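Local coordinates for protein FLUORESCENT IN BLUE LIGHT, chloroplastic (Arabidopsis thaliana, PDB 4YVO) that negatively regulates tetrapyrrole and chlorophyll biosynthesis in chloroplasts, probably by repressing glutamyl-tRNA reductase, with which its TPR domain mediates complex formation, at residues Ile53-Thr58 and Phe75-Glu80; Lys70-Phe75 and Ala100-Gln105; Lys93-Leu98 and His115-Ala120. All blocks are in the same frame, centred on the assembly; numbering follows the deposited sequence. Where two conformers were deposited one is given.

How the contacts relate
The three contacts follow successive helix pairings through the first four helices of this all-helical TPR domain. Contact 1 joins helices 48-64 and 68-84 within the first repeat, contact 2 brings helix 68-84 against helix 88-104 of the second, and contact 3 pairs helix 88-104 with 108-125. Centres lie about 11 Å apart between contacts 1 and 2, 12 Å between 2 and 3 and 13 Å between 1 and 3. Phe75 belongs to contacts 1 and 2. Along the chain contact 2 alternates with each of the others, while contact 1 closes before contact 3 opens. Pairing within and between repeats thus builds the stacked antiparallel helices of the domain that mediates complex formation with glutamyl-tRNA reductase.

Contact 1 of 3, residues Ile53-Thr58 and Phe75-Glu80; sequences ISKLKT and FKIALE
Phe75 meets Leu56 where the two antiparallel helices of the first tetratricopeptide repeat pack together; the axes of segments 53-58 and 75-80 approach to 8.3 Å, with 151° between their directions. The two side chains meet at about a right angle: methyl CD2 of Leu56 lies in the plane of the Phe75 ring, at its edge, 3.9 Å from CD1. Although the CB of Phe75 points away from helix 48-64, chi1 of -73° sets CG beside the backbone N and opposite the carbonyl carbon, and the ring swings back to the leucine. Two residues on, Ile77 covers the aliphatic part of Lys55. Its CG2 lies 3.8 Å from Lys55 CG, and its CD1 lies 3.7 Å from Lys55 CE. The lysine bends at chi2 (-64°) and passes slantwise across the isoleucine, while its NZ forms a salt bridge with Glu74 OE1, the oxygen that is also hydrogen-bonded with Thr58 OG1; a buried acid is thereby held by two partners from helix 48-64. Ala78, small and buried, lets the backbones come close, its CA 5.6 Å from the CA of Lys55. Its methyl CB rests 3.7 Å from Leu56 CD2.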
ATOM      1  N   ILE A  53      -7.710  13.790  -3.084  1.00 21.90           N
ATOM      2  CA  ILE A  53      -8.569  13.038  -3.997  1.00 24.17           C
ATOM      3  C   ILE A  53      -7.923  12.951  -5.373  1.00 22.50           C
ATOM      4  O   ILE A  53      -7.795  11.867  -5.951  1.00 21.87           O
ATOM      5  CB  ILE A  53      -9.961  13.709  -4.165  1.00 28.10           C
ATOM      6  CG1 ILE A  53     -10.677  13.850  -2.819  1.00 36.45           C
ATOM      7  CG2 ILE A  53     -10.813  12.945  -5.173  1.00 29.40           C
ATOM      8  CD1 ILE A  53     -10.619  12.625  -1.939  1.00 39.99           C
ATOM      9  N   SER A  54      -7.505  14.104  -5.880  1.00 23.54           N
ATOM     10  CA  SER A  54      -6.882  14.201  -7.194  1.00 23.59           C
ATOM     11  C   SER A  54      -5.630  13.337  -7.306  1.00 19.17           C
ATOM     12  O   SER A  54      -5.467  12.588  -8.267  1.00 21.44           O
ATOM     13  CB  SER A  54      -6.532  15.656  -7.502  1.00 27.01           C
ATOM     14  OG  SER A  54      -5.932  15.768  -8.780  1.00 31.13           O
ATOM     15  N   LYS A  55      -4.747  13.447  -6.316  1.00 17.61           N
ATOM     16  CA  LYS A  55      -3.476  12.734  -6.350  1.00 15.33           C
ATOM     17  C   LYS A  55      -3.651  11.219  -6.292  1.00 13.05           C
ATOM     18  O   LYS A  55      -2.891  10.482  -6.924  1.00 13.91           O
ATOM     19  CB  LYS A  55      -2.551  13.206  -5.227  1.00 17.54           C
ATOM     20  CG  LYS A  55      -2.007  14.615  -5.413  1.00 23.58           C
ATOM     21  CD  LYS A  55      -1.124  14.694  -6.636  1.00 24.86           C
ATOM     22  CE  LYS A  55      -0.629  16.112  -6.862  1.00 25.58           C
ATOM     23  NZ  LYS A  55      -0.287  16.337  -8.290  1.00 28.89           N
ATOM     24  N   LEU A  56      -4.639  10.746  -5.536  1.00 13.81           N
ATOM     25  CA  LEU A  56      -4.917   9.317  -5.515  1.00 13.33           C
ATOM     26  C   LEU A  56      -5.398   8.842  -6.887  1.00 13.46           C
ATOM     27  O   LEU A  56      -4.986   7.787  -7.364  1.00 15.19           O
ATOM     28  CB  LEU A  56      -5.928   8.960  -4.426  1.00 14.68           C
ATOM     29  CG  LEU A  56      -5.409   9.071  -2.991  1.00 13.84           C
ATOM     30  CD1 LEU A  56      -6.563   8.897  -2.013  1.00 17.65           C
ATOM     31  CD2 LEU A  56      -4.304   8.044  -2.721  1.00 14.61           C
ATOM     32  N   LYS A  57      -6.255   9.631  -7.528  1.00 16.89           N
ATOM     33  CA  LYS A  57      -6.773   9.285  -8.847  1.00 17.94           C
ATOM     34  C   LYS A  57      -5.650   9.248  -9.880  1.00 16.08           C
ATOM     35  O   LYS A  57      -5.527   8.289 -10.656  1.00 16.45           O
ATOM     36  CB  LYS A  57      -7.852  10.286  -9.274  1.00 21.61           C
ATOM     37  N   THR A  58      -4.820  10.286  -9.886  1.00 16.03           N
ATOM     38  CA  THR A  58      -3.760  10.366 -10.886  1.00 16.37           C
ATOM     39  C   THR A  58      -2.680   9.307 -10.636  1.00 14.60           C
ATOM     40  O   THR A  58      -2.149   8.725 -11.580  1.00 15.14           O
ATOM     41  CB  THR A  58      -3.159  11.787 -10.999  1.00 18.41           C
ATOM     42  OG1 THR A  58      -2.660  12.206  -9.723  1.00 22.24           O
ATOM     43  CG2 THR A  58      -4.222  12.769 -11.460  1.00 18.89           C
ATOM     44  N   PHE A  75       1.379   9.450  -5.266  1.00 10.47           N
ATOM     45  CA  PHE A  75       0.988   8.800  -4.019  1.00  8.99           C
ATOM     46  C   PHE A  75       1.757   9.364  -2.815  1.00 10.15           C
ATOM     47  O   PHE A  75       1.238   9.394  -1.694  1.00 11.25           O
ATOM     48  CB  PHE A  75       1.186   7.282  -4.101  1.00  8.82           C
ATOM     49  CG  PHE A  75       0.178   6.572  -4.966  1.00  8.99           C
ATOM     50  CD1 PHE A  75      -1.179   6.682  -4.706  1.00 11.50           C
ATOM     51  CD2 PHE A  75       0.593   5.751  -6.007  1.00  9.30           C
ATOM     52  CE1 PHE A  75      -2.104   6.004  -5.481  1.00 11.43           C
ATOM     53  CE2 PHE A  75      -0.332   5.070  -6.785  1.00 10.25           C
ATOM     54  CZ  PHE A  75      -1.681   5.197  -6.522  1.00 10.54           C
ATOM     55  N   LYS A  76       2.992   9.805  -3.045  1.00 10.35           N
ATOM     56  CA  LYS A  76       3.799  10.382  -1.970  1.00 10.84           C
ATOM     57  C   LYS A  76       3.188  11.708  -1.516  1.00 12.04           C
ATOM     58  O   LYS A  76       3.146  11.999  -0.325  1.00 13.70           O
ATOM     59  CB  LYS A  76       5.252  10.576  -2.422  1.00 12.36           C
ATOM     60  CG  LYS A  76       6.251  10.802  -1.292  1.00 17.11           C
ATOM     61  CD  LYS A  76       6.437   9.521  -0.466  1.00 17.97           C
ATOM     62  CE  LYS A  76       7.670   9.567   0.452  1.00 20.19           C
ATOM     63  NZ  LYS A  76       9.009   9.526  -0.257  1.00 18.24           N
ATOM     64  N   ILE A  77       2.708  12.507  -2.467  1.00 12.08           N
ATOM     65  CA  ILE A  77       1.965  13.725  -2.133  1.00 12.99           C
ATOM     66  C   ILE A  77       0.675  13.385  -1.392  1.00 12.46           C
ATOM     67  O   ILE A  77       0.339  14.017  -0.387  1.00 13.55           O
ATOM     68  CB  ILE A  77       1.650  14.567  -3.391  1.00 13.31           C
ATOM     69  CG1 ILE A  77       2.951  15.069  -4.018  1.00 15.06           C
ATOM     70  CG2 ILE A  77       0.725  15.745  -3.056  1.00 16.20           C
ATOM     71  CD1 ILE A  77       2.767  15.709  -5.376  1.00 15.86           C
ATOM     72  N   ALA A  78      -0.039  12.373  -1.878  1.00 11.41           N
ATOM     73  CA  ALA A  78      -1.274  11.955  -1.232  1.00 11.88           C
ATOM     74  C   ALA A  78      -1.001  11.545   0.215  1.00 11.59           C
ATOM     75  O   ALA A  78      -1.766  11.880   1.116  1.00 13.23           O
ATOM     76  CB  ALA A  78      -1.921  10.811  -2.006  1.00 11.71           C
ATOM     77  N   LEU A  79       0.103  10.839   0.437  1.00 10.56           N
ATOM     78  CA  LEU A  79       0.462  10.399   1.787  1.00 10.35           C
ATOM     79  C   LEU A  79       0.702  11.589   2.708  1.00 12.79           C
ATOM     80  O   LEU A  79       0.211  11.619   3.839  1.00 13.57           O
ATOM     81  CB  LEU A  79       1.715   9.522   1.760  1.00 10.46           C
ATOM     82  CG  LEU A  79       2.063   8.855   3.094  1.00 11.26           C
ATOM     83  CD1 LEU A  79       1.104   7.706   3.371  1.00 13.57           C
ATOM     84  CD2 LEU A  79       3.503   8.367   3.097  1.00 13.26           C
ATOM     85  N   GLU A  80       1.462  12.568   2.222  1.00 14.14           N
ATOM     86  CA  GLU A  80       1.775  13.754   3.012  0.54 15.62           C
ATOM     87  C   GLU A  80       0.493  14.531   3.341  1.00 15.57           C
ATOM     88  O   GLU A  80       0.297  14.959   4.480  1.00 17.42           O
ATOM     89  CB  GLU A  80       2.818  14.635   2.294  0.54 17.52           C
ATOM     90  CG  GLU A  80       3.439  15.741   3.164  0.54 19.39           C
ATOM     91  CD  GLU A  80       4.709  16.361   2.567  0.54 18.46           C
ATOM     92  OE1 GLU A  80       5.615  15.611   2.133  0.54 19.43           O
ATOM     93  OE2 GLU A  80       4.814  17.610   2.555  0.54 21.32           O
TER

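Contact 2 of 3, residues Lys70-Phe75 and Ala100-Gln105; sequences KAYTEF and ASLQRQ
Ser101 presses its hydroxyl against Ala71 and Phe75, and this is the tight part of the contact. OG is 3.4 Å from Ala71 CB and 3.6 Å from Phe75 CD2, which it meets at the ring edge, near the ring plane. A hydrogen bond to Gly97 O, one turn back in the same helix, satisfies this buried hydroxyl, so it can sit among apolar neighbours with no hydrogen bond to segment 70-75. Leu63 of helix 48-64 also touches Ser101.

Next to it, Tyr72 reaches out beside Leu102. With CG opposite the backbone N (chi1 -179°) the ring extends toward helix 88-104, and Leu102 CD2 comes within 3.8 Å of CE2 at an oblique angle. The other methyl, CD1, lies in the ring plane at its edge. The phenol OH is hydrogen-bonded to Lys76 NZ, one turn on in its own helix.

Toward the end of helix 88-104 the packing slackens. The amide of the partly exposed Gln105 comes no closer than 4.2 Å, from NE2 to Tyr72 CB. NE2 gives a weak bond to Ser101 O, 3.5 Å long, whereas OE1 is hydrogen-bonded to Lys107 NZ. With 160° between the segment directions, this is the inter-repeat pairing of TPR folds, the second helix of one repeat against the first helix of the next.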
ATOM      1  N   LYS A  70       6.154   7.915 -11.900  1.00 13.72           N
ATOM      2  CA  LYS A  70       5.186   9.003 -11.855  1.00 14.04           C
ATOM      3  C   LYS A  70       4.098   8.727 -10.808  1.00 11.00           C
ATOM      4  O   LYS A  70       3.670   9.637 -10.088  1.00 12.30           O
ATOM      5  CB  LYS A  70       4.581   9.242 -13.244  1.00 16.17           C
ATOM      6  CG  LYS A  70       5.579   9.811 -14.240  1.00 22.91           C
ATOM      7  CD  LYS A  70       5.041   9.774 -15.662  1.00 28.36           C
ATOM      8  CE  LYS A  70       5.956  10.534 -16.599  1.00 36.01           C
ATOM      9  NZ  LYS A  70       6.162  11.917 -16.100  1.00 39.94           N
ATOM     10  N   ALA A  71       3.660   7.473 -10.720  1.00 11.11           N
ATOM     11  CA  ALA A  71       2.665   7.079  -9.721  1.00 10.14           C
ATOM     12  C   ALA A  71       3.187   7.332  -8.310  1.00 10.45           C
ATOM     13  O   ALA A  71       2.483   7.887  -7.463  1.00 10.69           O
ATOM     14  CB  ALA A  71       2.292   5.617  -9.880  1.00 10.26           C
ATOM     15  N   TYR A  72       4.431   6.935  -8.069  1.00 10.33           N
ATOM     16  CA  TYR A  72       5.039   7.128  -6.757  1.00  9.90           C
ATOM     17  C   TYR A  72       4.962   8.597  -6.325  1.00 10.25           C
ATOM     18  O   TYR A  72       4.578   8.901  -5.195  1.00 11.97           O
ATOM     19  CB  TYR A  72       6.490   6.636  -6.770  1.00 10.19           C
ATOM     20  CG  TYR A  72       7.214   6.763  -5.447  1.00  9.93           C
ATOM     21  CD1 TYR A  72       7.767   7.976  -5.047  1.00 11.70           C
ATOM     22  CD2 TYR A  72       7.368   5.665  -4.604  1.00 11.62           C
ATOM     23  CE1 TYR A  72       8.436   8.096  -3.847  1.00 13.02           C
ATOM     24  CE2 TYR A  72       8.044   5.778  -3.400  1.00 12.53           C
ATOM     25  CZ  TYR A  72       8.575   6.998  -3.032  1.00 13.62           C
ATOM     26  OH  TYR A  72       9.250   7.139  -1.841  1.00 15.51           O
ATOM     27  N   THR A  73       5.322   9.500  -7.235  1.00 10.02           N
ATOM     28  CA  THR A  73       5.284  10.928  -6.940  1.00 11.40           C
ATOM     29  C   THR A  73       3.901  11.377  -6.487  1.00 10.71           C
ATOM     30  O   THR A  73       3.772  12.120  -5.508  1.00 11.98           O
ATOM     31  CB  THR A  73       5.705  11.741  -8.172  1.00 13.22           C
ATOM     32  OG1 THR A  73       7.031  11.363  -8.547  1.00 15.86           O
ATOM     33  CG2 THR A  73       5.679  13.239  -7.886  1.00 15.17           C
ATOM     34  N   GLU A  74       2.868  10.920  -7.191  1.00 10.43           N
ATOM     35  CA  GLU A  74       1.503  11.284  -6.846  1.00 11.09           C
ATOM     36  C   GLU A  74       1.105  10.731  -5.485  1.00  9.05           C
ATOM     37  O   GLU A  74       0.546  11.445  -4.653  1.00 10.78           O
ATOM     38  CB  GLU A  74       0.524  10.797  -7.915  1.00 12.71           C
ATOM     39  CG  GLU A  74       0.778  11.363  -9.311  1.00 17.19           C
ATOM     40  CD  GLU A  74       0.639  12.872  -9.368  1.00 23.51           C
ATOM     41  OE1 GLU A  74      -0.476  13.357  -9.645  1.00 27.20           O
ATOM     42  OE2 GLU A  74       1.639  13.582  -9.134  1.00 29.18           O
ATOM     43  N   PHE A  75       1.379   9.450  -5.266  1.00 10.47           N
ATOM     44  CA  PHE A  75       0.988   8.800  -4.019  1.00  8.99           C
ATOM     45  C   PHE A  75       1.757   9.364  -2.815  1.00 10.15           C
ATOM     46  O   PHE A  75       1.238   9.394  -1.694  1.00 11.25           O
ATOM     47  CB  PHE A  75       1.186   7.282  -4.101  1.00  8.82           C
ATOM     48  CG  PHE A  75       0.178   6.572  -4.966  1.00  8.99           C
ATOM     49  CD1 PHE A  75      -1.179   6.682  -4.706  1.00 11.50           C
ATOM     50  CD2 PHE A  75       0.593   5.751  -6.007  1.00  9.30           C
ATOM     51  CE1 PHE A  75      -2.104   6.004  -5.481  1.00 11.43           C
ATOM     52  CE2 PHE A  75      -0.332   5.070  -6.785  1.00 10.25           C
ATOM     53  CZ  PHE A  75      -1.681   5.197  -6.522  1.00 10.54           C
ATOM     54  N   ALA A 100       2.563  -0.520  -4.147  1.00  7.61           N
ATOM     55  CA  ALA A 100       2.367  -1.079  -5.485  1.00  7.54           C
ATOM     56  C   ALA A 100       3.335  -0.459  -6.493  1.00  8.09           C
ATOM     57  O   ALA A 100       3.900  -1.154  -7.342  1.00  9.70           O
ATOM     58  CB  ALA A 100       0.922  -0.895  -5.939  1.00  9.36           C
ATOM     59  N   SER A 101       3.542   0.852  -6.392  1.00  8.29           N
ATOM     60  CA  SER A 101       4.465   1.546  -7.286  1.00  9.46           C
ATOM     61  C   SER A 101       5.886   1.017  -7.124  1.00 10.47           C
ATOM     62  O   SER A 101       6.615   0.834  -8.104  1.00 12.15           O
ATOM     63  CB  SER A 101       4.459   3.050  -7.005  1.00 12.33           C
ATOM     64  OG  SER A 101       3.184   3.609  -7.253  1.00 16.01           O
ATOM     65  N   LEU A 102       6.275   0.772  -5.881  1.00  9.36           N
ATOM     66  CA  LEU A 102       7.605   0.257  -5.595  1.00  9.95           C
ATOM     67  C   LEU A 102       7.772  -1.190  -6.067  1.00  9.97           C
ATOM     68  O   LEU A 102       8.827  -1.558  -6.587  1.00 12.36           O
ATOM     69  CB  LEU A 102       7.927   0.416  -4.111  1.00  9.75           C
ATOM     70  CG  LEU A 102       8.142   1.874  -3.700  1.00 10.21           C
ATOM     71  CD1 LEU A 102       7.962   2.009  -2.199  1.00 10.84           C
ATOM     72  CD2 LEU A 102       9.512   2.363  -4.147  1.00 12.08           C
ATOM     73  N   GLN A 103       6.730  -2.003  -5.909  1.00  9.51           N
ATOM     74  CA  GLN A 103       6.749  -3.360  -6.459  1.00 10.76           C
ATOM     75  C   GLN A 103       6.988  -3.354  -7.964  1.00 12.38           C
ATOM     76  O   GLN A 103       7.786  -4.148  -8.469  1.00 14.23           O
ATOM     77  CB  GLN A 103       5.448  -4.099  -6.172  1.00 11.65           C
ATOM     78  CG  GLN A 103       5.313  -4.584  -4.755  1.00 11.36           C
ATOM     79  CD  GLN A 103       3.959  -5.218  -4.516  1.00 10.21           C
ATOM     80  OE1 GLN A 103       3.015  -4.553  -4.090  1.00 12.64           O
ATOM     81  NE2 GLN A 103       3.843  -6.500  -4.840  1.00 12.44           N
ATOM     82  N   ARG A 104       6.300  -2.470  -8.684  1.00 10.99           N
ATOM     83  CA  ARG A 104       6.478  -2.374 -10.134  0.54 12.95           C
ATOM     84  C   ARG A 104       7.908  -2.004 -10.510  1.00 14.44           C
ATOM     85  O   ARG A 104       8.379  -2.344 -11.593  1.00 17.51           O
ATOM     86  CB  ARG A 104       5.535  -1.334 -10.738  0.54 16.78           C
ATOM     87  CG  ARG A 104       4.069  -1.579 -10.484  0.54 22.57           C
ATOM     88  CD  ARG A 104       3.502  -2.671 -11.367  0.54 25.11           C
ATOM     89  NE  ARG A 104       2.061  -2.780 -11.171  0.54 25.71           N
ATOM     90  CZ  ARG A 104       1.162  -2.028 -11.797  0.54 24.62           C
ATOM     91  NH1 ARG A 104       1.552  -1.113 -12.676  0.54 21.41           N
ATOM     92  NH2 ARG A 104      -0.127  -2.194 -11.546  0.54 25.66           N
ATOM     93  N   GLN A 105       8.585  -1.285  -9.618  1.00 13.55           N
ATOM     94  CA  GLN A 105       9.964  -0.867  -9.847  1.00 14.72           C
ATOM     95  C   GLN A 105      10.980  -1.906  -9.374  1.00 16.29           C
ATOM     96  O   GLN A 105      12.185  -1.702  -9.511  1.00 17.81           O
ATOM     97  CB  GLN A 105      10.247   0.463  -9.146  1.00 16.35           C
ATOM     98  CG  GLN A 105       9.415   1.625  -9.644  1.00 17.75           C
ATOM     99  CD  GLN A 105       9.767   2.908  -8.934  1.00 21.33           C
ATOM    100  OE1 GLN A 105      10.918   3.339  -8.959  1.00 26.27           O
ATOM    101  NE2 GLN A 105       8.783   3.522  -8.286  1.00 20.92           N
TER

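Contact 3 of 3, residues Lys93-Leu98 and His115-Ala120; sequences KAARGL and HSMVLA
Ala95 offers its methyl to two residues of helix 108-125: CB is 4.0 Å from Met117 CB and 4.1 Å from Val118 CG2. The same valine methyl sits 4.0 Å from Arg96 N, over the backbone of helix 88-104, because chi1 of 177° turns CG1 opposite the backbone N and leaves CG2 beside it. One turn earlier His115 approaches with its ring carbon CE1, 3.8 Å from Arg96 O and at a slant to the ring. No hydrogen bond spans the two segments; van der Waals contact joins them. What positions the histidine lies further along helix 88-104: Gln103 OE1 is hydrogen-bonded to His115 NE2, which would fix the ring's rotation. Arg96 itself leads its side chain outward, where NH1 makes a long, weak ion pair with Glu133 OE1.

The axes of segments 93-98 and 115-120 approach to 8.0 Å, with 155° between their directions, the antiparallel hairpin of the second TPR repeat. Around this hairpin, His115 packs on Ala137 and Ile138 of helix 131-144, while on helix 88-104 Ala94 touches Ala78 and Leu98 touches Tyr72, Phe75 and Leu79, placing the pair between helix 68-84 and helix 131-144.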
ATOM      1  N   LYS A  93      -4.725   4.348   1.631  1.00  9.31           N
ATOM      2  CA  LYS A  93      -4.808   4.253   0.174  1.00  9.42           C
ATOM      3  C   LYS A  93      -3.503   4.748  -0.463  1.00  8.03           C
ATOM      4  O   LYS A  93      -3.005   4.166  -1.436  1.00 10.03           O
ATOM      5  CB  LYS A  93      -6.000   5.051  -0.363  1.00 11.53           C
ATOM      6  CG  LYS A  93      -7.363   4.561   0.123  1.00 16.61           C
ATOM      7  CD  LYS A  93      -8.494   5.383  -0.487  1.00 21.69           C
ATOM      8  CE  LYS A  93      -9.825   5.067   0.178  1.00 28.66           C
ATOM      9  NZ  LYS A  93     -10.890   6.040  -0.207  1.00 33.02           N
ATOM     10  N   ALA A  94      -2.952   5.822   0.085  1.00  8.67           N
ATOM     11  CA  ALA A  94      -1.694   6.356  -0.427  1.00  8.70           C
ATOM     12  C   ALA A  94      -0.553   5.367  -0.185  1.00  8.26           C
ATOM     13  O   ALA A  94       0.274   5.137  -1.071  1.00  8.91           O
ATOM     14  CB  ALA A  94      -1.388   7.718   0.204  1.00 10.41           C
ATOM     15  N   ALA A  95      -0.523   4.774   1.006  1.00  7.90           N
ATOM     16  CA  ALA A  95       0.519   3.811   1.341  1.00  7.59           C
ATOM     17  C   ALA A  95       0.453   2.584   0.432  1.00  7.55           C
ATOM     18  O   ALA A  95       1.486   2.093  -0.020  1.00  8.56           O
ATOM     19  CB  ALA A  95       0.429   3.404   2.807  1.00  8.95           C
ATOM     20  N   ARG A  96      -0.750   2.088   0.166  1.00  7.28           N
ATOM     21  CA  ARG A  96      -0.912   0.975  -0.760  1.00  7.87           C
ATOM     22  C   ARG A  96      -0.402   1.344  -2.151  1.00  8.56           C
ATOM     23  O   ARG A  96       0.264   0.546  -2.813  1.00  8.90           O
ATOM     24  CB  ARG A  96      -2.372   0.553  -0.845  1.00  9.14           C
ATOM     25  CG  ARG A  96      -2.646  -0.445  -1.969  1.00 11.80           C
ATOM     26  CD  ARG A  96      -4.075  -0.947  -1.940  1.00 16.40           C
ATOM     27  NE  ARG A  96      -5.022   0.159  -1.939  1.00 23.43           N
ATOM     28  CZ  ARG A  96      -6.237   0.103  -1.403  1.00 36.50           C
ATOM     29  NH1 ARG A  96      -6.658  -1.013  -0.824  1.00 42.50           N
ATOM     30  NH2 ARG A  96      -7.027   1.165  -1.445  1.00 39.71           N
ATOM     31  N   GLY A  97      -0.732   2.550  -2.606  1.00  7.64           N
ATOM     32  CA  GLY A  97      -0.280   3.016  -3.906  1.00  7.42           C
ATOM     33  C   GLY A  97       1.237   3.086  -3.973  1.00  8.72           C
ATOM     34  O   GLY A  97       1.840   2.690  -4.973  1.00  9.06           O
ATOM     35  N   LEU A  98       1.856   3.595  -2.915  1.00  7.61           N
ATOM     36  CA  LEU A  98       3.318   3.630  -2.840  1.00  8.10           C
ATOM     37  C   LEU A  98       3.906   2.218  -2.907  1.00  8.15           C
ATOM     38  O   LEU A  98       4.845   1.964  -3.670  1.00  9.43           O
ATOM     39  CB  LEU A  98       3.776   4.342  -1.566  1.00  8.81           C
ATOM     40  CG  LEU A  98       3.542   5.855  -1.598  1.00  8.72           C
ATOM     41  CD1 LEU A  98       3.628   6.476  -0.209  1.00 10.64           C
ATOM     42  CD2 LEU A  98       4.528   6.522  -2.549  1.00 10.96           C
ATOM     43  N   HIS A 115       3.430  -1.076   2.429  1.00  7.93           N
ATOM     44  CA  HIS A 115       2.334  -1.997   2.717  1.00  8.06           C
ATOM     45  C   HIS A 115       2.201  -2.236   4.225  1.00  8.07           C
ATOM     46  O   HIS A 115       1.094  -2.423   4.741  1.00  8.81           O
ATOM     47  CB  HIS A 115       2.504  -3.327   1.982  1.00  8.15           C
ATOM     48  CG  HIS A 115       2.373  -3.213   0.504  1.00  8.75           C
ATOM     49  ND1 HIS A 115       1.240  -2.739  -0.130  1.00  9.69           N
ATOM     50  CD2 HIS A 115       3.248  -3.538  -0.497  1.00  9.78           C
ATOM     51  CE1 HIS A 115       1.420  -2.768  -1.426  1.00 10.03           C
ATOM     52  NE2 HIS A 115       2.612  -3.235  -1.688  1.00  9.24           N
ATOM     53  N   SER A 116       3.329  -2.228   4.933  1.00  8.67           N
ATOM     54  CA  SER A 116       3.294  -2.421   6.380  1.00  9.67           C
ATOM     55  C   SER A 116       2.574  -1.275   7.076  1.00  9.63           C
ATOM     56  O   SER A 116       1.956  -1.476   8.113  1.00 10.31           O
ATOM     57  CB  SER A 116       4.699  -2.603   6.958  1.00 11.58           C
ATOM     58  OG  SER A 116       5.256  -3.819   6.486  1.00 13.70           O
ATOM     59  N   MET A 117       2.636  -0.080   6.490  1.00  9.14           N
ATOM     60  CA  MET A 117       1.904   1.061   7.041  1.00 10.35           C
ATOM     61  C   MET A 117       0.404   0.817   7.011  1.00  9.58           C
ATOM     62  O   MET A 117      -0.308   1.236   7.919  1.00 10.82           O
ATOM     63  CB  MET A 117       2.199   2.343   6.272  1.00 14.06           C
ATOM     64  CG  MET A 117       3.535   2.947   6.538  1.00 18.24           C
ATOM     65  SD  MET A 117       3.660   4.465   5.597  1.00 21.10           S
ATOM     66  CE  MET A 117       2.232   5.362   6.189  1.00 25.66           C
ATOM     67  N   VAL A 118      -0.082   0.166   5.958  1.00  8.83           N
ATOM     68  CA  VAL A 118      -1.497  -0.171   5.884  1.00  8.80           C
ATOM     69  C   VAL A 118      -1.879  -0.993   7.113  1.00  8.44           C
ATOM     70  O   VAL A 118      -2.876  -0.709   7.782  1.00 10.08           O
ATOM     71  CB  VAL A 118      -1.853  -0.954   4.599  1.00  8.96           C
ATOM     72  CG1 VAL A 118      -3.320  -1.353   4.612  1.00 11.81           C
ATOM     73  CG2 VAL A 118      -1.531  -0.119   3.365  1.00 10.57           C
ATOM     74  N   LEU A 119      -1.055  -1.986   7.433  1.00  9.35           N
ATOM     75  CA  LEU A 119      -1.303  -2.831   8.601  1.00  9.67           C
ATOM     76  C   LEU A 119      -1.209  -2.039   9.906  1.00  9.87           C
ATOM     77  O   LEU A 119      -2.042  -2.187  10.806  1.00 10.80           O
ATOM     78  CB  LEU A 119      -0.317  -4.002   8.640  1.00  9.46           C
ATOM     79  CG  LEU A 119      -0.372  -4.922   7.411  1.00 10.18           C
ATOM     80  CD1 LEU A 119       0.619  -6.058   7.584  1.00 11.58           C
ATOM     81  CD2 LEU A 119      -1.775  -5.467   7.157  1.00 10.65           C
ATOM     82  N   ALA A 120      -0.189  -1.194  10.010  1.00 10.07           N
ATOM     83  CA  ALA A 120       0.040  -0.453  11.243  1.00 11.04           C
ATOM     84  C   ALA A 120      -1.070   0.557  11.516  1.00 10.93           C
ATOM     85  O   ALA A 120      -1.556   0.654  12.643  1.00 12.90           O
ATOM     86  CB  ALA A 120       1.400   0.231  11.214  1.00 11.92           C
TER